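Local atomic coordinates of Pre-mRNA-processing-splicing factor 8 (Cryptococcus neoformans var. grubii serotype A, PDB entry 6MX6), a protein that is an intein of the Hint fold that probably excises itself from the spliceosomal host protein Prp8 and joins the flanking segments. Residues A[11-16]-A[30-35]; A[41-46]-A[156-161]; A[47-52]-A[65-70]; A[72-77]-A[96-101]. All blocks are in the same frame, centred on the assembly; numbering follows the deposited sequence.

In the fold
Strand 38-49 and its neighbour 30-32 link contacts 1, 2 and 3 of the Hint fold. Strand 30-32 belongs to contact 1; strand 38-49 pairs with strand 152-159 in contact 2 and runs into contact 3. Contacts 1 and 2 have centres about 13 Å apart and share a core where Leu12 and Leu31 meet Phe157, whereas contacts 1 and 3 lie on opposite sides of the chain's centre, about 22 Å apart. Contacts 3 and 4 reach opposite borders of the six-stranded sheet, 63-65 and 96-102, and touch through Ile70 on Asp100. Contacts 1, 3 and 4 close one after another along the chain; contact 2 joins segments at least 110 positions apart, so a late strand returns to an early one.

Contact 1: A[11-16]-A[30-35]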
loop_
_atom_site.group_PDB
_atom_site.type_symbol
_atom_site.label_atom_id
_atom_site.label_comp_id
_atom_site.label_asym_id
_atom_site.label_seq_id
_atom_site.Cartn_x
_atom_site.Cartn_y
_atom_site.Cartn_z
ATOM N N ARG A 11 -7.279 -0.199 -6.940
ATOM C CA ARG A 11 -7.534 1.057 -7.641
ATOM C C ARG A 11 -6.556 2.122 -7.160
ATOM O O ARG A 11 -6.519 2.446 -5.968
ATOM C CB ARG A 11 -8.982 1.508 -7.415
ATOM C CG ARG A 11 -10.021 0.504 -7.902
ATOM C CD ARG A 11 -11.345 0.636 -7.151
ATOM N NE ARG A 11 -11.898 1.981 -7.261
ATOM C CZ ARG A 11 -12.998 2.390 -6.640
ATOM N NH1 ARG A 11 -13.670 1.555 -5.858
ATOM N NH2 ARG A 11 -13.424 3.637 -6.800
ATOM N N LEU A 12 -5.773 2.672 -8.086
ATOM C CA LEU A 12 -4.791 3.709 -7.819
ATOM C C LEU A 12 -5.207 5.004 -8.499
ATOM O O LEU A 12 -6.119 5.028 -9.329
ATOM C CB LEU A 12 -3.410 3.273 -8.316
ATOM C CG LEU A 12 -3.020 1.851 -7.909
ATOM C CD1 LEU A 12 -1.701 1.438 -8.536
ATOM C CD2 LEU A 12 -2.947 1.755 -6.386
ATOM N N LEU A 13 -4.498 6.083 -8.164
ATOM C CA LEU A 13 -4.765 7.410 -8.719
ATOM C C LEU A 13 -3.673 7.782 -9.715
ATOM O O LEU A 13 -2.485 7.761 -9.376
ATOM C CB LEU A 13 -4.843 8.463 -7.611
ATOM C CG LEU A 13 -6.053 8.358 -6.684
ATOM C CD1 LEU A 13 -6.004 9.414 -5.597
ATOM C CD2 LEU A 13 -7.340 8.454 -7.476
ATOM N N ARG A 14 -4.079 8.123 -10.937
ATOM C CA ARG A 14 -3.160 8.752 -11.874
ATOM C C ARG A 14 -2.802 10.158 -11.399
ATOM O O ARG A 14 -3.483 10.752 -10.558
ATOM C CB ARG A 14 -3.775 8.836 -13.270
ATOM C CG ARG A 14 -3.957 7.513 -13.987
ATOM C CD ARG A 14 -4.374 7.754 -15.431
ATOM N NE ARG A 14 -4.675 6.514 -16.136
ATOM C CZ ARG A 14 -3.756 5.718 -16.669
ATOM N NH1 ARG A 14 -2.469 6.027 -16.574
ATOM N NH2 ARG A 14 -4.123 4.610 -17.294
ATOM N N ALA A 15 -1.727 10.706 -11.972
ATOM C CA ALA A 15 -1.295 12.046 -11.586
ATOM C C ALA A 15 -2.367 13.098 -11.840
ATOM O O ALA A 15 -2.352 14.150 -11.192
ATOM C CB ALA A 15 -0.010 12.426 -12.326
ATOM N N ASP A 16 -3.298 12.839 -12.754
ATOM C CA ASP A 16 -4.360 13.791 -13.061
ATOM C C ASP A 16 -5.601 13.588 -12.202
ATOM O O ASP A 16 -6.581 14.323 -12.370
ATOM C CB ASP A 16 -4.732 13.714 -14.549
ATOM C CG ASP A 16 -5.424 12.412 -14.924
ATOM O OD1 ASP A 16 -5.417 11.462 -14.114
ATOM O OD2 ASP A 16 -5.978 12.336 -16.042
ATOM N N GLN A 30 2.187 8.031 -15.175
ATOM C CA GLN A 30 2.263 9.027 -14.117
ATOM C C GLN A 30 1.188 8.733 -13.074
ATOM O O GLN A 30 -0.000 8.662 -13.403
ATOM C CB GLN A 30 2.098 10.434 -14.693
ATOM C CG GLN A 30 3.193 10.818 -15.697
ATOM C CD GLN A 30 4.576 10.839 -15.072
ATOM O OE1 GLN A 30 4.922 11.767 -14.341
ATOM N NE2 GLN A 30 5.376 9.810 -15.354
ATOM N N LEU A 31 1.616 8.550 -11.830
ATOM C CA LEU A 31 0.764 8.326 -10.670
ATOM C C LEU A 31 0.831 9.522 -9.731
ATOM O O LEU A 31 1.712 10.378 -9.830
ATOM C CB LEU A 31 1.197 7.067 -9.914
ATOM C CG LEU A 31 1.225 5.784 -10.732
ATOM C CD1 LEU A 31 1.723 4.658 -9.845
ATOM C CD2 LEU A 31 -0.159 5.489 -11.275
ATOM N N LEU A 32 -0.090 9.546 -8.777
ATOM C CA LEU A 32 -0.191 10.658 -7.845
ATOM C C LEU A 32 0.575 10.340 -6.565
ATOM O O LEU A 32 0.330 9.309 -5.925
ATOM C CB LEU A 32 -1.659 10.952 -7.555
ATOM C CG LEU A 32 -1.929 12.197 -6.716
ATOM C CD1 LEU A 32 -1.157 13.383 -7.271
ATOM C CD2 LEU A 32 -3.418 12.463 -6.700
ATOM N N GLY A 33 1.500 11.229 -6.193
ATOM C CA GLY A 33 2.224 11.129 -4.944
ATOM C C GLY A 33 1.450 11.722 -3.785
ATOM O O GLY A 33 0.462 12.447 -3.949
ATOM N N PRO A 34 1.909 11.415 -2.570
ATOM C CA PRO A 34 1.182 11.884 -1.376
ATOM C C PRO A 34 1.209 13.392 -1.196
ATOM O O PRO A 34 0.276 13.945 -0.600
ATOM C CB PRO A 34 1.900 11.162 -0.228
ATOM C CG PRO A 34 3.261 10.852 -0.767
ATOM C CD PRO A 34 3.066 10.575 -2.227
ATOM N N ASP A 35 2.248 14.074 -1.685
ATOM C CA ASP A 35 2.325 15.532 -1.640
ATOM C C ASP A 35 1.588 16.206 -2.789
ATOM O O ASP A 35 1.559 17.440 -2.843
ATOM C CB ASP A 35 3.791 15.977 -1.643
ATOM C CG ASP A 35 4.567 15.430 -2.833
ATOM O OD1 ASP A 35 3.960 14.769 -3.704
ATOM O OD2 ASP A 35 5.791 15.669 -2.904
#
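Arg14 and Leu31 form a single backbone bridge with their CA atoms 4.1 Å apart, flanked by two hydrogen bonds. One runs from Leu32 N to Leu13 O over 3.0 Å. The other, from Ala15 N to Gln30 O, is also 3.0 Å long. Within the Hint fold this bridge ties the end of strand 11-13, half of a small two-stranded sheet with strand 19-21, to the outermost strand 30-32 of a four-stranded antiparallel sheet. The two bonds differ in approach: Leu32 N is tilted moderately from the carbonyl plane of Leu13, whereas Ala15 N stands well above that of Gln30. Leu13 and Leu32 lie side by side and point the same way, their CB atoms 4.0 Å apart. Leu32 has CG anti to its own N (chi1 -173°), and its CD2 reaches Leu13 CD1; Leu166 packs on both residues. Leu31 CB and CD2 stay against Leu13 O, while CD1 reaches Phe157 and Val159. The Gln30 chain bends at chi2 (-62°) and takes its amide away from the bridge, where NE2 bonds to Thr40 OG1 and to Gly28 O. What remains at the contact is its aliphatic base, with Gln30 CB set 3.7 Å from Ala15 CB.

Contact 2: A[41-46]-A[156-161]; sequences ASKIVR and GFVVDK
Strands 41-46 and 156-159 run antiparallel, at 153° between their directions, and two pairs of backbone hydrogen bonds hold them together. Ser42 and Val158 form one hydrogen-bonded pair, with Ser42 N to Val158 O at 2.9 Å and Val158 N to Ser42 O at 2.8 Å; Val45 and Gly156 form the other, through two nearly straight bonds. Between the pairs the register slips by one residue. This is a beta bulge on strand 38-49 of the Hint fold, where Lys43 takes positive phi (61°) and brings an extra residue opposite Phe157. The bulge swings the Lys43 side chain toward the partner strand, so that its CB, CG and CD pass obliquely across the CG2 methyl of Val158, Lys43 CB lying 3.6 Å from it. That methyl also presses on Ser42, with Val158 CG2 3.2 Å from Ser42 OG. On the other side of the sheet Ala41 CB sits over one face of the Phe157 ring, offset toward the rim, 4.1 Å from CD1. Ile44 lies beside Phe157 and points the same way, its CD1 3.7 Å from Phe157 CB, while Leu31 and Val25 add to the packing round the ring. Having no side chain, Gly156 leaves room for Val45 CG2, which rests 3.5 Å from Gly156 O.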
loop_
_atom_site.group_PDB
_atom_site.type_symbol
_atom_site.label_atom_id
_atom_site.label_comp_id
_atom_site.label_asym_id
_atom_site.label_seq_id
_atom_site.Cartn_x
_atom_site.Cartn_y
_atom_site.Cartn_z
ATOM N N ALA A 41 6.090 5.415 -12.889
ATOM C CA ALA A 41 6.134 3.979 -12.662
ATOM C C ALA A 41 7.008 3.307 -13.711
ATOM O O ALA A 41 7.034 3.708 -14.878
ATOM C CB ALA A 41 4.726 3.378 -12.696
ATOM N N SER A 42 7.729 2.271 -13.285
ATOM C CA SER A 42 8.544 1.494 -14.208
ATOM C C SER A 42 8.653 0.064 -13.701
ATOM O O SER A 42 8.217 -0.261 -12.594
ATOM C CB SER A 42 9.939 2.109 -14.390
ATOM O OG SER A 42 10.629 2.218 -13.161
ATOM N N LYS A 43 9.237 -0.793 -14.538
ATOM C CA LYS A 43 9.547 -2.173 -14.160
ATOM C C LYS A 43 8.276 -2.942 -13.788
ATOM O O LYS A 43 8.184 -3.564 -12.732
ATOM C CB LYS A 43 10.551 -2.210 -13.005
ATOM C CG LYS A 43 11.929 -1.629 -13.297
ATOM C CD LYS A 43 12.885 -1.935 -12.140
ATOM C CE LYS A 43 14.263 -1.315 -12.352
ATOM N NZ LYS A 43 14.573 -0.236 -11.360
ATOM N N ILE A 44 7.309 -2.916 -14.704
ATOM C CA ILE A 44 6.037 -3.612 -14.517
ATOM C C ILE A 44 6.290 -5.113 -14.435
ATOM O O ILE A 44 6.850 -5.714 -15.356
ATOM C CB ILE A 44 5.066 -3.287 -15.659
ATOM C CG1 ILE A 44 5.098 -1.798 -15.994
ATOM C CG2 ILE A 44 3.663 -3.781 -15.330
ATOM C CD1 ILE A 44 4.733 -0.903 -14.856
ATOM N N VAL A 45 5.840 -5.736 -13.347
ATOM C CA VAL A 45 5.985 -7.175 -13.172
ATOM C C VAL A 45 4.650 -7.753 -12.718
ATOM O O VAL A 45 3.792 -7.046 -12.187
ATOM C CB VAL A 45 7.097 -7.522 -12.165
ATOM C CG1 VAL A 45 8.460 -7.194 -12.756
ATOM C CG2 VAL A 45 6.878 -6.754 -10.872
ATOM N N ARG A 46 4.467 -9.051 -12.953
ATOM C CA ARG A 46 3.213 -9.700 -12.589
ATOM C C ARG A 46 3.480 -11.107 -12.088
ATOM O O ARG A 46 4.464 -11.746 -12.467
ATOM C CB ARG A 46 2.226 -9.787 -13.759
ATOM C CG ARG A 46 1.945 -8.482 -14.465
ATOM C CD ARG A 46 0.557 -8.484 -15.087
ATOM N NE ARG A 46 0.400 -7.462 -16.121
ATOM C CZ ARG A 46 0.443 -6.150 -15.904
ATOM N NH1 ARG A 46 0.636 -5.672 -14.681
ATOM N NH2 ARG A 46 0.291 -5.310 -16.919
ATOM N N GLY A 156 3.080 -5.495 -9.853
ATOM C CA GLY A 156 3.982 -4.622 -9.135
ATOM C C GLY A 156 4.746 -3.737 -10.102
ATOM O O GLY A 156 4.765 -3.970 -11.309
ATOM N N PHE A 157 5.362 -2.703 -9.543
ATOM C CA PHE A 157 6.205 -1.785 -10.298
ATOM C C PHE A 157 6.998 -0.970 -9.290
ATOM O O PHE A 157 6.712 -0.982 -8.090
ATOM C CB PHE A 157 5.396 -0.880 -11.242
ATOM C CG PHE A 157 4.176 -0.256 -10.610
ATOM C CD1 PHE A 157 4.302 0.723 -9.640
ATOM C CD2 PHE A 157 2.903 -0.632 -11.012
ATOM C CE1 PHE A 157 3.179 1.308 -9.069
ATOM C CE2 PHE A 157 1.774 -0.058 -10.439
ATOM C CZ PHE A 157 1.917 0.912 -9.469
ATOM N N VAL A 158 8.006 -0.275 -9.782
ATOM C CA VAL A 158 8.733 0.674 -8.954
ATOM C C VAL A 158 8.231 2.065 -9.296
ATOM O O VAL A 158 7.711 2.322 -10.388
ATOM C CB VAL A 158 10.266 0.584 -9.121
ATOM C CG1 VAL A 158 10.822 -0.562 -8.285
ATOM C CG2 VAL A 158 10.631 0.422 -10.565
ATOM N N VAL A 159 8.370 2.960 -8.332
ATOM C CA VAL A 159 7.959 4.346 -8.458
ATOM C C VAL A 159 9.149 5.202 -8.050
ATOM O O VAL A 159 9.863 4.866 -7.103
ATOM C CB VAL A 159 6.718 4.630 -7.579
ATOM C CG1 VAL A 159 6.616 6.094 -7.219
ATOM C CG2 VAL A 159 5.455 4.160 -8.280
ATOM N N ASP A 160 9.377 6.293 -8.778
ATOM C CA ASP A 160 10.527 7.152 -8.525
ATOM C C ASP A 160 10.268 8.029 -7.299
ATOM O O ASP A 160 9.287 7.850 -6.570
ATOM C CB ASP A 160 10.848 7.985 -9.766
ATOM C CG ASP A 160 9.782 9.029 -10.068
ATOM O OD1 ASP A 160 8.589 8.776 -9.793
ATOM O OD2 ASP A 160 10.141 10.105 -10.592
ATOM N N LYS A 161 11.164 8.988 -7.066
ATOM C CA LYS A 161 11.072 9.972 -5.974
ATOM C C LYS A 161 11.034 9.202 -4.656
ATOM O O LYS A 161 11.889 8.326 -4.448
ATOM C CB LYS A 161 9.897 10.913 -6.224
ATOM C CG LYS A 161 10.052 11.804 -7.454
ATOM C CD LYS A 161 8.906 12.801 -7.562
ATOM C CE LYS A 161 9.100 13.753 -8.733
ATOM N NZ LYS A 161 7.917 14.638 -8.929
#

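Contact 3: A[47-52]-A[65-70]; sequences GEERLY and CTHNHI
Tyr52 and Cys65 are an antiparallel hydrogen-bonded pair, with Tyr52 N to Cys65 O at 2.8 Å and Cys65 N to Tyr52 O at 2.9 Å. Just beyond it, Thr66 to His69 form a type I turn closed by His69 N to Thr66 O; the sequence Thr-His-Asn-His matches the block B TxxH motif of inteins. As in that motif, Thr66 OG1 and His69 ND1 both bond to Cys5 N. Thr66 OG1 also donates to Asn68 OD1 at 2.9 Å, which links the side chains of two residues of the turn. A water bridges the segments, accepting from His67 N and donating to Arg50 O and, over a very short distance, to Glu49 OE1. His67 places CG between its N and its carbonyl carbon (chi1 66°), which brings the ring edge to Glu49: OE1 lies 3.3 Å from His67 CD2, with carboxylate and ring nearly coplanar. The hydrogen bond between His67 ND1 and Asp104 OD2 orients the ring, and Glu49 lies against its CD2 edge. Separately, His67 CB meets Tyr52 CE1 at 3.7 Å. Tyr52 itself packs on Val103 and Val107 of helix 103-108. Farther in, against Trp154, Leu51 CD2 touches Thr66 CG2 at 3.6 Å.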
loop_
_atom_site.group_PDB
_atom_site.type_symbol
_atom_site.label_atom_id
_atom_site.label_comp_id
_atom_site.label_asym_id
_atom_site.label_seq_id
_atom_site.Cartn_x
_atom_site.Cartn_y
_atom_site.Cartn_z
ATOM N N GLY A 47 2.581 -11.593 -11.244
ATOM C CA GLY A 47 2.690 -12.976 -10.826
ATOM C C GLY A 47 1.396 -13.425 -10.193
ATOM O O GLY A 47 0.376 -12.748 -10.296
ATOM N N GLU A 48 1.456 -14.585 -9.540
ATOM C CA GLU A 48 0.285 -15.182 -8.912
ATOM C C GLU A 48 0.723 -15.937 -7.669
ATOM O O GLU A 48 1.582 -16.817 -7.761
ATOM C CB GLU A 48 -0.434 -16.129 -9.877
ATOM C CG GLU A 48 -1.634 -16.809 -9.261
ATOM C CD GLU A 48 -2.570 -17.412 -10.292
ATOM O OE1 GLU A 48 -2.289 -17.294 -11.504
ATOM O OE2 GLU A 48 -3.593 -18.002 -9.883
ATOM N N GLU A 49 0.134 -15.610 -6.521
ATOM C CA GLU A 49 0.521 -16.313 -5.301
ATOM C C GLU A 49 -0.499 -16.025 -4.212
ATOM O O GLU A 49 -1.382 -15.180 -4.369
ATOM C CB GLU A 49 1.926 -15.919 -4.832
ATOM C CG GLU A 49 2.061 -14.478 -4.395
ATOM C CD GLU A 49 3.511 -14.043 -4.294
ATOM O OE1 GLU A 49 3.953 -13.665 -3.183
ATOM O OE2 GLU A 49 4.212 -14.093 -5.327
ATOM N N ARG A 50 -0.370 -16.751 -3.104
ATOM C CA ARG A 50 -1.202 -16.471 -1.940
ATOM C C ARG A 50 -0.789 -15.143 -1.326
ATOM O O ARG A 50 0.351 -14.986 -0.883
ATOM C CB ARG A 50 -1.081 -17.601 -0.918
ATOM C CG ARG A 50 -1.748 -18.873 -1.396
ATOM C CD ARG A 50 -1.373 -20.054 -0.529
ATOM N NE ARG A 50 -2.069 -20.011 0.758
ATOM C CZ ARG A 50 -2.013 -20.978 1.667
ATOM N NH1 ARG A 50 -1.311 -22.075 1.430
ATOM N NH2 ARG A 50 -2.682 -20.855 2.805
ATOM N N LEU A 51 -1.719 -14.195 -1.279
ATOM C CA LEU A 51 -1.435 -12.850 -0.803
ATOM C C LEU A 51 -1.881 -12.696 0.648
ATOM O O LEU A 51 -2.566 -13.548 1.213
ATOM C CB LEU A 51 -2.134 -11.817 -1.690
ATOM C CG LEU A 51 -1.810 -11.940 -3.181
ATOM C CD1 LEU A 51 -2.582 -10.886 -3.987
ATOM C CD2 LEU A 51 -0.316 -11.777 -3.376
ATOM N N TYR A 52 -1.494 -11.577 1.243
ATOM C CA TYR A 52 -1.947 -11.205 2.573
ATOM C C TYR A 52 -3.054 -10.175 2.442
ATOM O O TYR A 52 -2.919 -9.220 1.672
ATOM C CB TYR A 52 -0.806 -10.627 3.405
ATOM C CG TYR A 52 0.073 -11.712 3.947
ATOM C CD1 TYR A 52 1.094 -12.253 3.178
ATOM C CD2 TYR A 52 -0.148 -12.228 5.204
ATOM C CE1 TYR A 52 1.889 -13.272 3.671
ATOM C CE2 TYR A 52 0.636 -13.241 5.709
ATOM C CZ TYR A 52 1.654 -13.756 4.943
ATOM O OH TYR A 52 2.421 -14.764 5.465
ATOM N N CYS A 65 -1.925 -7.786 -0.691
ATOM C CA CYS A 65 -0.591 -7.583 -1.247
ATOM C C CYS A 65 0.345 -8.745 -0.930
ATOM O O CYS A 65 0.057 -9.603 -0.098
ATOM C CB CYS A 65 -0.021 -6.260 -0.752
ATOM S SG CYS A 65 0.193 -6.220 1.035
ATOM N N THR A 66 1.493 -8.763 -1.604
ATOM C CA THR A 66 2.422 -9.874 -1.440
ATOM C C THR A 66 3.153 -9.803 -0.104
ATOM O O THR A 66 3.221 -8.758 0.552
ATOM C CB THR A 66 3.476 -9.900 -2.555
ATOM O OG1 THR A 66 4.137 -8.630 -2.593
ATOM C CG2 THR A 66 2.836 -10.202 -3.887
ATOM N N HIS A 67 3.753 -10.939 0.268
ATOM C CA HIS A 67 4.462 -11.030 1.539
ATOM C C HIS A 67 5.656 -10.083 1.599
ATOM O O HIS A 67 6.039 -9.645 2.687
ATOM C CB HIS A 67 4.927 -12.470 1.780
ATOM C CG HIS A 67 5.966 -12.937 0.808
ATOM N ND1 HIS A 67 7.308 -12.981 1.120
ATOM C CD2 HIS A 67 5.863 -13.368 -0.473
ATOM C CE1 HIS A 67 7.987 -13.422 0.077
ATOM N NE2 HIS A 67 7.134 -13.664 -0.904
ATOM N N ASN A 68 6.262 -9.755 0.462
ATOM C CA ASN A 68 7.412 -8.859 0.478
ATOM C C ASN A 68 7.034 -7.413 0.201
ATOM O O ASN A 68 7.920 -6.553 0.124
ATOM C CB ASN A 68 8.477 -9.319 -0.535
ATOM C CG ASN A 68 7.941 -9.431 -1.940
ATOM O OD1 ASN A 68 6.761 -9.693 -2.149
ATOM N ND2 ASN A 68 8.815 -9.245 -2.922
ATOM N N HIS A 69 5.746 -7.123 0.057
ATOM C CA HIS A 69 5.323 -5.751 -0.158
ATOM C C HIS A 69 5.673 -4.894 1.053
ATOM O O HIS A 69 5.619 -5.351 2.195
ATOM C CB HIS A 69 3.828 -5.706 -0.427
ATOM C CG HIS A 69 3.326 -4.347 -0.772
ATOM N ND1 HIS A 69 3.610 -3.733 -1.971
ATOM C CD2 HIS A 69 2.573 -3.471 -0.066
ATOM C CE1 HIS A 69 3.047 -2.539 -1.992
ATOM N NE2 HIS A 69 2.406 -2.360 -0.850
ATOM N N ILE A 70 6.066 -3.652 0.799
ATOM C CA ILE A 70 6.487 -2.739 1.857
ATOM C C ILE A 70 5.299 -1.867 2.236
ATOM O O ILE A 70 4.711 -1.208 1.377
ATOM C CB ILE A 70 7.672 -1.871 1.407
ATOM C CG1 ILE A 70 8.881 -2.748 1.075
ATOM C CG2 ILE A 70 8.013 -0.850 2.481
ATOM C CD1 ILE A 70 9.972 -2.007 0.331
HETATM O O HOH W 1 2.615 -13.270 -1.107
HETATM O O HOH W 2 6.433 -12.023 -3.945
#

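Contact 4: A[72-77]-A[96-101]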
loop_
_atom_site.group_PDB
_atom_site.type_symbol
_atom_site.label_atom_id
_atom_site.label_comp_id
_atom_site.label_asym_id
_atom_site.label_seq_id
_atom_site.Cartn_x
_atom_site.Cartn_y
_atom_site.Cartn_z
ATOM N N SER A 72 4.067 1.457 4.140
ATOM C CA SER A 72 4.481 2.745 4.678
ATOM C C SER A 72 3.542 3.093 5.822
ATOM O O SER A 72 2.333 3.207 5.622
ATOM C CB SER A 72 4.454 3.826 3.599
ATOM O OG SER A 72 5.522 3.652 2.687
ATOM N N MET A 73 4.095 3.247 7.019
ATOM C CA MET A 73 3.318 3.342 8.234
ATOM C C MET A 73 3.815 4.506 9.076
ATOM O O MET A 73 4.860 5.111 8.806
ATOM C CB MET A 73 3.399 2.035 9.040
ATOM C CG MET A 73 3.475 0.788 8.182
ATOM S SD MET A 73 3.028 -0.718 9.071
ATOM C CE MET A 73 1.278 -0.447 9.327
ATOM N N TYR A 74 3.021 4.818 10.094
ATOM C CA TYR A 74 3.409 5.691 11.189
ATOM C C TYR A 74 3.472 4.852 12.455
ATOM O O TYR A 74 2.562 4.063 12.724
ATOM C CB TYR A 74 2.408 6.836 11.369
ATOM C CG TYR A 74 2.702 8.057 10.535
ATOM C CD1 TYR A 74 3.729 8.926 10.877
ATOM C CD2 TYR A 74 1.950 8.344 9.405
ATOM C CE1 TYR A 74 3.995 10.049 10.114
ATOM C CE2 TYR A 74 2.209 9.458 8.637
ATOM C CZ TYR A 74 3.232 10.307 8.994
ATOM O OH TYR A 74 3.491 11.419 8.227
ATOM N N LYS A 75 4.542 5.014 13.221
ATOM C CA LYS A 75 4.727 4.300 14.475
ATOM C C LYS A 75 4.675 5.281 15.638
ATOM O O LYS A 75 5.222 6.383 15.551
ATOM C CB LYS A 75 6.056 3.547 14.477
ATOM C CG LYS A 75 6.228 2.584 15.632
ATOM C CD LYS A 75 7.587 1.910 15.560
ATOM C CE LYS A 75 7.804 0.969 16.729
ATOM N NZ LYS A 75 8.952 1.397 17.574
ATOM N N GLU A 76 4.020 4.873 16.723
ATOM C CA GLU A 76 3.856 5.739 17.882
ATOM C C GLU A 76 5.190 5.981 18.582
ATOM O O GLU A 76 6.092 5.137 18.566
ATOM C CB GLU A 76 2.855 5.132 18.870
ATOM C CG GLU A 76 1.570 4.630 18.228
ATOM C CD GLU A 76 0.316 5.081 18.960
ATOM O OE1 GLU A 76 0.195 6.289 19.265
ATOM O OE2 GLU A 76 -0.553 4.222 19.225
ATOM N N ARG A 77 5.298 7.155 19.204
ATOM C CA ARG A 77 6.478 7.581 19.964
ATOM C C ARG A 77 7.760 7.500 19.139
ATOM O O ARG A 77 8.284 8.521 18.692
ATOM C CB ARG A 77 6.623 6.753 21.246
ATOM C CG ARG A 77 7.805 7.156 22.121
ATOM C CD ARG A 77 7.461 8.312 23.056
ATOM N NE ARG A 77 8.336 8.343 24.227
ATOM C CZ ARG A 77 8.143 9.117 25.292
ATOM N NH1 ARG A 77 7.101 9.938 25.342
ATOM N NH2 ARG A 77 8.994 9.071 26.309
ATOM N N HIS A 96 4.017 10.405 15.953
ATOM C CA HIS A 96 4.378 9.218 15.191
ATOM C C HIS A 96 5.535 9.529 14.251
ATOM O O HIS A 96 5.644 10.644 13.735
ATOM C CB HIS A 96 3.182 8.708 14.374
ATOM C CG HIS A 96 2.032 8.233 15.206
ATOM N ND1 HIS A 96 1.219 9.092 15.914
ATOM C CD2 HIS A 96 1.547 6.988 15.430
ATOM C CE1 HIS A 96 0.293 8.397 16.552
ATOM N NE2 HIS A 96 0.469 7.118 16.273
ATOM N N GLU A 97 6.388 8.532 14.024
ATOM C CA GLU A 97 7.477 8.611 13.062
ATOM C C GLU A 97 7.167 7.727 11.859
ATOM O O GLU A 97 6.511 6.689 11.983
ATOM C CB GLU A 97 8.809 8.179 13.693
ATOM C CG GLU A 97 9.184 6.727 13.410
ATOM C CD GLU A 97 10.221 6.166 14.365
ATOM O OE1 GLU A 97 9.830 5.652 15.436
ATOM O OE2 GLU A 97 11.424 6.216 14.032
ATOM N N ARG A 98 7.638 8.154 10.690
ATOM C CA ARG A 98 7.445 7.379 9.471
ATOM C C ARG A 98 8.342 6.148 9.492
ATOM O O ARG A 98 9.528 6.249 9.819
ATOM C CB ARG A 98 7.757 8.238 8.248
ATOM C CG ARG A 98 6.603 9.111 7.790
ATOM C CD ARG A 98 5.608 8.322 6.952
ATOM N NE ARG A 98 6.167 7.946 5.657
ATOM C CZ ARG A 98 6.637 6.736 5.378
ATOM N NH1 ARG A 98 6.600 5.789 6.304
ATOM N NH2 ARG A 98 7.138 6.472 4.178
ATOM N N VAL A 99 7.778 4.979 9.167
ATOM C CA VAL A 99 8.545 3.732 9.088
ATOM C C VAL A 99 8.038 2.903 7.915
ATOM O O VAL A 99 6.829 2.819 7.677
ATOM C CB VAL A 99 8.465 2.895 10.388
ATOM C CG1 VAL A 99 9.414 1.698 10.315
ATOM C CG2 VAL A 99 8.799 3.724 11.615
ATOM N N ASP A 100 8.955 2.261 7.199
ATOM C CA ASP A 100 8.603 1.290 6.171
ATOM C C ASP A 100 8.889 -0.106 6.709
ATOM O O ASP A 100 9.954 -0.343 7.288
ATOM C CB ASP A 100 9.383 1.542 4.878
ATOM C CG ASP A 100 9.070 2.895 4.263
ATOM O OD1 ASP A 100 7.999 3.471 4.571
ATOM O OD2 ASP A 100 9.900 3.391 3.474
ATOM N N VAL A 101 7.946 -1.025 6.528
ATOM C CA VAL A 101 8.125 -2.388 7.026
ATOM C C VAL A 101 7.489 -3.368 6.050
ATOM O O VAL A 101 6.384 -3.136 5.556
ATOM C CB VAL A 101 7.546 -2.554 8.446
ATOM C CG1 VAL A 101 6.084 -2.164 8.475
ATOM C CG2 VAL A 101 7.746 -3.975 8.949
#
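Arg98 folds back over strand 72-76, laying its methylenes on Tyr74 and bonding Met73 O through its guanidinium. Bends at chi2 (-81°) and chi3 (-69°) curl the chain so that NH1 and NH2 also both point at Asp100 OD1, which lies in the guanidinium plane; the salt bridge from Arg98 NH2 to Asp100 OD1 is 3.1 Å long and uses the syn lone pair. Ser72 OG donates to the same oxygen from above the carboxylate plane, making three donors on Asp100 OD1. Ser72 CB lies over a face of the guanidinium, and Arg98 NH1 bonds Met73 O at 3.1 Å, sharing that carbonyl with Val99 N. Arg98 CD sits over the Tyr74 ring face, 4.0 Å from the centroid, in a CH-pi contact, and the guanidinium is turned steeply to the ring. Tyr74 CD1 also meets His96 CB at 3.5 Å. Glu76 and His96 lie side by side, their flat groups 12° apart, while Glu76 OE2 bridges to Lys118. On the other face Met73, bent at chi3, brings SD to 3.4 Å from Val101 CG1, and Lys75 CB touches Val99 CG2. Backbone bonds pair Met73 with Val99 and Lys75 with Glu97, with Lys75 N to Glu97 O at 2.9 Å. This antiparallel strand pair forms the border of the six-stranded sheet of the Hint fold: strand 96-102 is outermost, and strand 70-76 has strand 117-120 as its other neighbour, where Phe120 meets Tyr74 edge-to-face.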